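Local coordinates for protein N-acetyl-beta-D glucosaminidase (Rhizomucor miehei CAU432, PDB 4ZM6) that probably releases N-acetylglucosamine from sugar chains as a family 3 glycosidase and also carries a glucosamine N-acetyltransferase region that binds acetyl-CoA, at residues L24-G29 / Q56-S61; S61-A66 / R73-A78; D688-L693 / G846-R851. All blocks are in the same frame, centred on the assembly; numbering follows the deposited sequence.

Interaction 1 (L24-G29 / Q56-S61); sequences LEPTPG and QKLTHS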
loop_
_atom_site.group_PDB
_atom_site.type_symbol
_atom_site.label_atom_id
_atom_site.label_comp_id
_atom_site.label_asym_id
_atom_site.label_seq_id
_atom_site.Cartn_x
_atom_site.Cartn_y
_atom_site.Cartn_z
ATOM N N LEU A 24 17.357 45.741 -1.000
ATOM C CA LEU A 24 17.983 44.982 -2.093
ATOM C C LEU A 24 19.497 44.857 -1.890
ATOM O O LEU A 24 20.235 44.548 -2.827
ATOM C CB LEU A 24 17.681 45.649 -3.446
ATOM C CG LEU A 24 16.331 46.381 -3.551
ATOM C CD1 LEU A 24 16.484 47.870 -3.262
ATOM C CD2 LEU A 24 15.688 46.194 -4.913
ATOM N N GLU A 25 19.943 45.092 -0.658
ATOM C CA GLU A 25 21.352 45.020 -0.285
ATOM C C GLU A 25 21.362 44.782 1.226
ATOM O O GLU A 25 20.363 45.078 1.886
ATOM C CB GLU A 25 22.055 46.331 -0.663
ATOM C CG GLU A 25 23.578 46.278 -0.671
ATOM C CD GLU A 25 24.225 47.419 -1.440
ATOM O OE1 GLU A 25 23.500 48.329 -1.900
ATOM O OE2 GLU A 25 25.468 47.403 -1.582
ATOM N N PRO A 26 22.460 44.228 1.784
ATOM C CA PRO A 26 22.445 43.931 3.223
ATOM C C PRO A 26 22.201 45.146 4.114
ATOM O O PRO A 26 22.775 46.207 3.871
ATOM C CB PRO A 26 23.848 43.374 3.482
ATOM C CG PRO A 26 24.261 42.789 2.179
ATOM C CD PRO A 26 23.680 43.701 1.139
ATOM N N THR A 27 21.356 44.982 5.131
ATOM C CA THR A 27 21.131 46.028 6.130
ATOM C C THR A 27 22.247 45.957 7.174
ATOM O O THR A 27 22.956 44.948 7.251
ATOM C CB THR A 27 19.762 45.874 6.836
ATOM O OG1 THR A 27 19.762 44.698 7.656
ATOM C CG2 THR A 27 18.625 45.792 5.818
ATOM N N PRO A 28 22.420 47.027 7.978
ATOM C CA PRO A 28 23.350 46.936 9.110
ATOM C C PRO A 28 22.933 45.866 10.124
ATOM O O PRO A 28 23.790 45.288 10.798
ATOM C CB PRO A 28 23.285 48.336 9.740
ATOM C CG PRO A 28 22.032 48.953 9.215
ATOM C CD PRO A 28 21.857 48.382 7.843
ATOM N N GLY A 29 21.626 45.615 10.216
ATOM C CA GLY A 29 21.069 44.573 11.076
ATOM C C GLY A 29 21.629 43.183 10.830
ATOM O O GLY A 29 22.304 42.623 11.696
ATOM N N GLN A 56 22.576 38.212 -7.443
ATOM C CA GLN A 56 23.903 37.586 -7.420
ATOM C C GLN A 56 24.866 38.386 -6.559
ATOM O O GLN A 56 25.655 37.816 -5.803
ATOM C CB GLN A 56 24.486 37.466 -8.828
ATOM C CG GLN A 56 23.907 36.333 -9.660
ATOM C CD GLN A 56 24.798 35.940 -10.829
ATOM O OE1 GLN A 56 25.980 36.280 -10.870
ATOM N NE2 GLN A 56 24.232 35.210 -11.780
ATOM N N LYS A 57 24.798 39.711 -6.693
ATOM C CA LYS A 57 25.583 40.618 -5.866
ATOM C C LYS A 57 25.180 40.480 -4.400
ATOM O O LYS A 57 26.035 40.282 -3.533
ATOM C CB LYS A 57 25.382 42.065 -6.323
ATOM C CG LYS A 57 26.301 43.068 -5.642
ATOM C CD LYS A 57 25.976 44.492 -6.061
ATOM C CE LYS A 57 26.974 45.478 -5.478
ATOM N NZ LYS A 57 26.904 46.798 -6.160
ATOM N N LEU A 58 23.875 40.581 -4.143
ATOM C CA LEU A 58 23.317 40.485 -2.791
ATOM C C LEU A 58 23.736 39.201 -2.077
ATOM O O LEU A 58 24.196 39.248 -0.936
ATOM C CB LEU A 58 21.785 40.587 -2.840
ATOM C CG LEU A 58 20.989 40.348 -1.547
ATOM C CD1 LEU A 58 21.547 41.155 -0.383
ATOM C CD2 LEU A 58 19.515 40.669 -1.758
ATOM N N THR A 59 23.579 38.061 -2.748
ATOM C CA THR A 59 23.949 36.768 -2.164
ATOM C C THR A 59 25.448 36.686 -1.902
ATOM O O THR A 59 25.872 36.187 -0.859
ATOM C CB THR A 59 23.534 35.586 -3.064
ATOM O OG1 THR A 59 23.984 35.820 -4.405
ATOM C CG2 THR A 59 22.018 35.408 -3.050
ATOM N N HIS A 60 26.239 37.183 -2.850
ATOM C CA HIS A 60 27.691 37.216 -2.699
ATOM C C HIS A 60 28.115 38.147 -1.562
ATOM O O HIS A 60 29.033 37.825 -0.806
ATOM C CB HIS A 60 28.366 37.644 -4.003
ATOM C CG HIS A 60 29.845 37.421 -4.008
ATOM N ND1 HIS A 60 30.756 38.452 -3.933
ATOM C CD2 HIS A 60 30.571 36.279 -4.053
ATOM C CE1 HIS A 60 31.981 37.955 -3.946
ATOM N NE2 HIS A 60 31.896 36.639 -4.018
ATOM N N SER A 61 27.444 39.292 -1.448
ATOM C CA SER A 61 27.713 40.249 -0.375
ATOM C C SER A 61 27.577 39.589 0.999
ATOM O O SER A 61 28.488 39.669 1.827
ATOM C CB SER A 61 26.762 41.449 -0.466
ATOM O OG SER A 61 26.734 41.999 -1.773
#

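Interaction 2 (S61-A66 / R73-A78); sequences SLQQIA and RPLFIA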
loop_
_atom_site.group_PDB
_atom_site.type_symbol
_atom_site.label_atom_id
_atom_site.label_comp_id
_atom_site.label_asym_id
_atom_site.label_seq_id
_atom_site.Cartn_x
_atom_site.Cartn_y
_atom_site.Cartn_z
ATOM N N SER A 61 27.444 39.292 -1.448
ATOM C CA SER A 61 27.713 40.249 -0.375
ATOM C C SER A 61 27.577 39.589 0.999
ATOM O O SER A 61 28.488 39.669 1.827
ATOM C CB SER A 61 26.762 41.449 -0.466
ATOM O OG SER A 61 26.734 41.999 -1.773
ATOM N N LEU A 62 26.438 38.929 1.218
ATOM C CA LEU A 62 26.159 38.216 2.471
ATOM C C LEU A 62 27.196 37.131 2.710
ATOM O O LEU A 62 27.676 36.938 3.830
ATOM C CB LEU A 62 24.772 37.567 2.426
ATOM C CG LEU A 62 23.562 38.491 2.277
ATOM C CD1 LEU A 62 22.305 37.689 1.977
ATOM C CD2 LEU A 62 23.374 39.334 3.525
ATOM N N GLN A 63 27.532 36.428 1.636
ATOM C CA GLN A 63 28.494 35.337 1.684
ATOM C C GLN A 63 29.892 35.853 2.032
ATOM O O GLN A 63 30.615 35.228 2.812
ATOM C CB GLN A 63 28.520 34.613 0.333
ATOM C CG GLN A 63 28.480 33.102 0.427
ATOM C CD GLN A 63 27.187 32.567 1.029
ATOM O OE1 GLN A 63 26.102 33.079 0.757
ATOM N NE2 GLN A 63 27.301 31.525 1.845
ATOM N N GLN A 64 30.261 36.992 1.443
ATOM C CA GLN A 64 31.557 37.628 1.698
ATOM C C GLN A 64 31.720 37.995 3.167
ATOM O O GLN A 64 32.720 37.651 3.798
ATOM C CB GLN A 64 31.731 38.890 0.836
ATOM C CG GLN A 64 32.384 38.652 -0.522
ATOM C CD GLN A 64 33.845 38.223 -0.441
ATOM O OE1 GLN A 64 34.450 37.881 -1.459
ATOM N NE2 GLN A 64 34.418 38.236 0.763
ATOM N N ILE A 65 30.721 38.695 3.696
ATOM C CA ILE A 65 30.706 39.123 5.097
ATOM C C ILE A 65 30.792 37.929 6.051
ATOM O O ILE A 65 31.436 38.010 7.098
ATOM C CB ILE A 65 29.441 39.957 5.398
ATOM C CG1 ILE A 65 29.525 41.313 4.682
ATOM C CG2 ILE A 65 29.255 40.170 6.896
ATOM C CD1 ILE A 65 28.180 41.951 4.413
ATOM N N ALA A 66 30.144 36.827 5.677
ATOM C CA ALA A 66 30.164 35.606 6.474
ATOM C C ALA A 66 31.558 34.989 6.547
ATOM O O ALA A 66 31.962 34.496 7.601
ATOM C CB ALA A 66 29.174 34.596 5.915
ATOM N N ARG A 73 31.334 27.294 8.169
ATOM C CA ARG A 73 30.611 26.924 6.951
ATOM C C ARG A 73 29.832 28.097 6.368
ATOM O O ARG A 73 29.467 29.018 7.098
ATOM C CB ARG A 73 29.650 25.778 7.239
ATOM C CG ARG A 73 30.353 24.476 7.552
ATOM C CD ARG A 73 29.356 23.370 7.831
ATOM N NE ARG A 73 30.024 22.167 8.321
ATOM C CZ ARG A 73 30.458 21.994 9.569
ATOM N NH1 ARG A 73 30.317 22.949 10.487
ATOM N NH2 ARG A 73 31.051 20.851 9.902
ATOM N N PRO A 74 29.557 28.058 5.049
ATOM C CA PRO A 74 28.824 29.152 4.408
ATOM C C PRO A 74 27.378 29.255 4.865
ATOM O O PRO A 74 26.818 28.296 5.390
ATOM C CB PRO A 74 28.883 28.811 2.909
ATOM C CG PRO A 74 29.868 27.701 2.768
ATOM C CD PRO A 74 29.929 27.003 4.089
ATOM N N LEU A 75 26.795 30.430 4.675
ATOM C CA LEU A 75 25.392 30.666 4.987
ATOM C C LEU A 75 24.473 29.853 4.090
ATOM O O LEU A 75 24.823 29.530 2.954
ATOM C CB LEU A 75 25.040 32.149 4.800
ATOM C CG LEU A 75 25.761 33.200 5.648
ATOM C CD1 LEU A 75 25.231 34.584 5.302
ATOM C CD2 LEU A 75 25.601 32.918 7.132
ATOM N N PHE A 76 23.299 29.523 4.623
ATOM C CA PHE A 76 22.173 29.100 3.811
ATOM C C PHE A 76 21.418 30.367 3.437
ATOM O O PHE A 76 21.270 31.264 4.261
ATOM C CB PHE A 76 21.243 28.156 4.585
ATOM C CG PHE A 76 21.475 26.692 4.310
ATOM C CD1 PHE A 76 21.372 26.189 3.019
ATOM C CD2 PHE A 76 21.746 25.806 5.348
ATOM C CE1 PHE A 76 21.569 24.840 2.763
ATOM C CE2 PHE A 76 21.940 24.457 5.099
ATOM C CZ PHE A 76 21.853 23.971 3.806
ATOM N N ILE A 77 20.950 30.436 2.196
ATOM C CA ILE A 77 20.125 31.545 1.728
ATOM C C ILE A 77 18.829 30.963 1.162
ATOM O O ILE A 77 18.774 30.521 0.010
ATOM C CB ILE A 77 20.867 32.383 0.669
ATOM C CG1 ILE A 77 22.158 32.950 1.268
ATOM C CG2 ILE A 77 19.983 33.510 0.144
ATOM C CD1 ILE A 77 22.970 33.789 0.302
ATOM N N ALA A 78 17.787 30.973 1.987
ATOM C CA ALA A 78 16.533 30.303 1.668
ATOM C C ALA A 78 15.521 31.232 1.003
ATOM O O ALA A 78 15.720 32.444 0.950
ATOM C CB ALA A 78 15.939 29.699 2.930
#

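Interaction 3 (D688-L693 / G846-R851); sequences DLIGDL and GYKTWR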
loop_
_atom_site.group_PDB
_atom_site.type_symbol
_atom_site.label_atom_id
_atom_site.label_comp_id
_atom_site.label_asym_id
_atom_site.label_seq_id
_atom_site.Cartn_x
_atom_site.Cartn_y
_atom_site.Cartn_z
ATOM N N ASP A 688 24.759 -3.540 -32.308
ATOM C CA ASP A 688 24.755 -4.999 -32.347
ATOM C C ASP A 688 25.334 -5.422 -33.696
ATOM O O ASP A 688 24.981 -4.845 -34.728
ATOM C CB ASP A 688 23.329 -5.558 -32.219
ATOM C CG ASP A 688 22.799 -5.532 -30.792
ATOM O OD1 ASP A 688 23.529 -5.137 -29.867
ATOM O OD2 ASP A 688 21.623 -5.894 -30.596
ATOM N N LEU A 689 26.204 -6.430 -33.686
ATOM C CA LEU A 689 26.833 -6.937 -34.909
ATOM C C LEU A 689 26.267 -8.290 -35.319
ATOM O O LEU A 689 25.791 -9.048 -34.476
ATOM C CB LEU A 689 28.341 -7.066 -34.713
ATOM C CG LEU A 689 29.064 -5.884 -34.067
ATOM C CD1 LEU A 689 30.556 -6.154 -34.009
ATOM C CD2 LEU A 689 28.797 -4.589 -34.818
ATOM N N ILE A 690 26.326 -8.579 -36.619
ATOM C CA ILE A 690 25.967 -9.900 -37.152
ATOM C C ILE A 690 27.103 -10.426 -38.024
ATOM O O ILE A 690 27.706 -9.675 -38.793
ATOM C CB ILE A 690 24.642 -9.891 -37.952
ATOM C CG1 ILE A 690 24.325 -11.303 -38.472
ATOM C CG2 ILE A 690 24.697 -8.911 -39.118
ATOM C CD1 ILE A 690 22.958 -11.444 -39.104
ATOM N N GLY A 691 27.395 -11.718 -37.895
ATOM C CA GLY A 691 28.475 -12.348 -38.655
ATOM C C GLY A 691 28.067 -13.679 -39.258
ATOM O O GLY A 691 27.541 -14.545 -38.559
ATOM N N ASP A 692 28.310 -13.837 -40.557
ATOM C CA ASP A 692 28.097 -15.110 -41.245
ATOM C C ASP A 692 29.261 -16.062 -40.947
ATOM O O ASP A 692 30.422 -15.701 -41.118
ATOM C CB ASP A 692 27.978 -14.885 -42.755
ATOM C CG ASP A 692 27.678 -16.160 -43.517
ATOM O OD1 ASP A 692 26.890 -16.990 -43.017
ATOM O OD2 ASP A 692 28.226 -16.333 -44.624
ATOM N N LEU A 693 28.943 -17.269 -40.490
ATOM C CA LEU A 693 29.956 -18.279 -40.195
ATOM C C LEU A 693 29.861 -19.486 -41.134
ATOM O O LEU A 693 30.589 -20.458 -40.952
ATOM C CB LEU A 693 29.828 -18.746 -38.743
ATOM C CG LEU A 693 29.999 -17.695 -37.646
ATOM C CD1 LEU A 693 29.944 -18.355 -36.280
ATOM C CD2 LEU A 693 31.302 -16.930 -37.803
ATOM N N GLY A 846 34.802 -10.849 -39.714
ATOM C CA GLY A 846 33.575 -11.013 -40.501
ATOM C C GLY A 846 32.276 -10.448 -39.949
ATOM O O GLY A 846 31.208 -10.735 -40.496
ATOM N N TYR A 847 32.343 -9.649 -38.882
ATOM C CA TYR A 847 31.131 -9.032 -38.312
ATOM C C TYR A 847 30.860 -7.651 -38.908
ATOM O O TYR A 847 31.702 -6.757 -38.825
ATOM C CB TYR A 847 31.222 -8.915 -36.787
ATOM C CG TYR A 847 31.131 -10.231 -36.056
ATOM C CD1 TYR A 847 29.915 -10.889 -35.919
ATOM C CD2 TYR A 847 32.260 -10.811 -35.493
ATOM C CE1 TYR A 847 29.829 -12.095 -35.249
ATOM C CE2 TYR A 847 32.189 -12.015 -34.819
ATOM C CZ TYR A 847 30.976 -12.656 -34.699
ATOM O OH TYR A 847 30.920 -13.856 -34.031
ATOM N N LYS A 848 29.685 -7.492 -39.513
ATOM C CA LYS A 848 29.194 -6.182 -39.936
ATOM C C LYS A 848 28.029 -5.788 -39.028
ATOM O O LYS A 848 27.422 -6.652 -38.390
ATOM C CB LYS A 848 28.793 -6.200 -41.414
ATOM C CG LYS A 848 27.483 -6.898 -41.752
ATOM C CD LYS A 848 27.400 -7.145 -43.254
ATOM C CE LYS A 848 25.997 -6.953 -43.810
ATOM N NZ LYS A 848 25.091 -8.070 -43.437
ATOM N N THR A 849 27.721 -4.493 -38.958
ATOM C CA THR A 849 26.756 -4.006 -37.960
ATOM C C THR A 849 25.340 -4.392 -38.388
ATOM O O THR A 849 25.009 -4.371 -39.572
ATOM C CB THR A 849 26.828 -2.477 -37.676
ATOM O OG1 THR A 849 25.813 -1.792 -38.411
ATOM C CG2 THR A 849 28.198 -1.873 -38.000
ATOM N N TRP A 850 24.523 -4.750 -37.405
ATOM C CA TRP A 850 23.208 -5.319 -37.648
ATOM C C TRP A 850 22.112 -4.319 -37.303
ATOM O O TRP A 850 21.197 -4.091 -38.094
ATOM C CB TRP A 850 23.046 -6.592 -36.813
ATOM C CG TRP A 850 21.703 -7.207 -36.943
ATOM C CD1 TRP A 850 21.106 -7.623 -38.091
ATOM C CD2 TRP A 850 20.777 -7.473 -35.885
ATOM N NE1 TRP A 850 19.859 -8.131 -37.818
ATOM C CE2 TRP A 850 19.633 -8.051 -36.469
ATOM C CE3 TRP A 850 20.803 -7.275 -34.501
ATOM C CZ2 TRP A 850 18.522 -8.441 -35.716
ATOM C CZ3 TRP A 850 19.697 -7.664 -33.751
ATOM C CH2 TRP A 850 18.574 -8.240 -34.362
ATOM N N ARG A 851 22.200 -3.756 -36.102
ATOM C CA ARG A 851 21.273 -2.734 -35.642
ATOM C C ARG A 851 22.021 -1.774 -34.719
ATOM O O ARG A 851 22.999 -2.166 -34.075
ATOM C CB ARG A 851 20.102 -3.368 -34.885
ATOM C CG ARG A 851 19.231 -4.317 -35.694
ATOM C CD ARG A 851 18.337 -3.579 -36.675
ATOM N NE ARG A 851 17.615 -4.489 -37.569
ATOM C CZ ARG A 851 16.569 -5.236 -37.217
ATOM N NH1 ARG A 851 16.101 -5.210 -35.976
ATOM N NH2 ARG A 851 15.983 -6.024 -38.107
#

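Interaction 1 (L24-G29 / Q56-S61)
P26 rests its ring against the side chains of L58 and S61. The nearest approach is between P26 CD and L58 CD1, 3.7 Å apart, and the side chains run past each other in opposite directions. P26 CG lies 3.9 Å from S61 CB. L58 sets its CG anti to the backbone N (chi1 173°), which turns its two methyls to the incoming loop: L58 CD1 meets P26 and lies 3.9 Å from E25 CA, while L58 CD2 sits 4.1 Å from L24 O. Leucine suits this place because its fork supports three consecutive loop residues, and F21 packs on it as well. S61 can meet the proline with its carbon because its hydroxyl is turned back along the helix, where S61 OG donates to K57 O at 2.6 Å from above the carbonyl plane. Further out, T27 is the N-cap of helix 28-37, its OG1 bonded to I30 N. E25 OE2 and K57 NZ remain 4.8 Å apart, opposite charges that may attract mildly without forming a salt bridge. Apolar contact of one proline ring with a leucine methyl and a serine carbon thus holds the loop to helix 52-68, with no directional bond to fix its position.

Interaction 2 (S61-A66 / R73-A78)
L75, on the approach to strand 76-79, points its side chain at helix 52-68 and makes most of the apolar contact. Its CG lies 3.7 Å from A66 CB, and the small alanine allows the branched end to settle close to the helix. A turn earlier, L75 CD1 reaches L62, at 4.2 Å from L62 CB. The second apolar pair is I77 with L62, whose CD1 atoms stand 4.3 Å apart. I77 holds CG1 anti to its own carbonyl carbon (chi1 -60°), and this extends the ethyl arm towards the helix. Leucine, isoleucine and alanine are natural choices here, since all the touching residues are buried.

The polar part belongs to Q63 alone. Bent at chi2, its chain slants across P74 and brings the amide to the backbone of L75. Q63 NE2 donates to L75 O in a weak bond, long at 3.4 Å but fairly straight (161°). Q63 NE2 is also 3.1 Å from L75 N, yet both are donors, so this proximity is no bond. A long, flexible glutamine can thus span the gap and give its buried amide at least one polar partner.

The two segments belong to the beta-alpha-beta unit of strand 41-44, helix 52-68 and strand 76-79, as expected of the TIM-barrel clan. I34 of helix 28-37 touches both A66 and L75, V346 of helix 343-348 meets both Q63 and P74, and strand 41-44 bonds to F76 and A78.

Interaction 3 (D688-L693 / G846-R851)
D688 and W850 meet at a tightly bonded part of the strand pair. D688 O accepts two backbone bonds, from W850 N at 2.7 Å and from R851 N at 3.3 Å, while D688 N donates to R851 O. Two residues thus face one, a classic beta bulge, and W850 takes the helix-like psi (-51°) that such a bulge needs. D688 CB touches the ring edge, 3.8 Å from W850 CE3, and the carboxylate lies almost coplanar with the indole (5°). Acidic character suits this buried site because D688 OD2 bonds to the hydroxyls of Y853 and Y832, and OD1 to W835 N. I690 N bonds to K848 O at 2.8 Å, and I690 CG2 packs 3.7 Å from W850 CB.

L689 crosses Y847 at about a right angle, with L689 CD1 4.0 Å from Y847 CB. G691 has no side chain, so the tyrosine ring can lie against its backbone; Y847 OH bonds to S831 and N820. By contrast, the exposed T849 and D692 side chains add little; exposed K848 is held mainly through its backbone, K848 N also donating to I690 O. G846 ends helix 839-843 in a Schellman motif.

Strand 686-692, from the first acetyltransferase range, is inserted between strands 830-836 and 847-857 of the second. This is consistent with the first region lending the second a strand, which ties the tandem GNAT regions together.

How the interactions relate
Interactions 1 and 2 are neighbours on helix 52-68 in the glycosidase region, their centres about 9 Å apart. They share S61 and touch directly, P26 CG lying 3.8 Å from L62 CD2. Interaction 1 lies at the surface and is apolar across its segments; interaction 2 is buried, with a somewhat larger contact, mostly apolar, and one weak amide bond. Interaction 3 stands apart, its centre about 64 Å from that of interaction 1 and 59 Å from that of interaction 2. Partly buried, it is the one dominated by backbone hydrogen bonds, as befits strands paired within a sheet, whereas the other two rely on side chains packed on a helix.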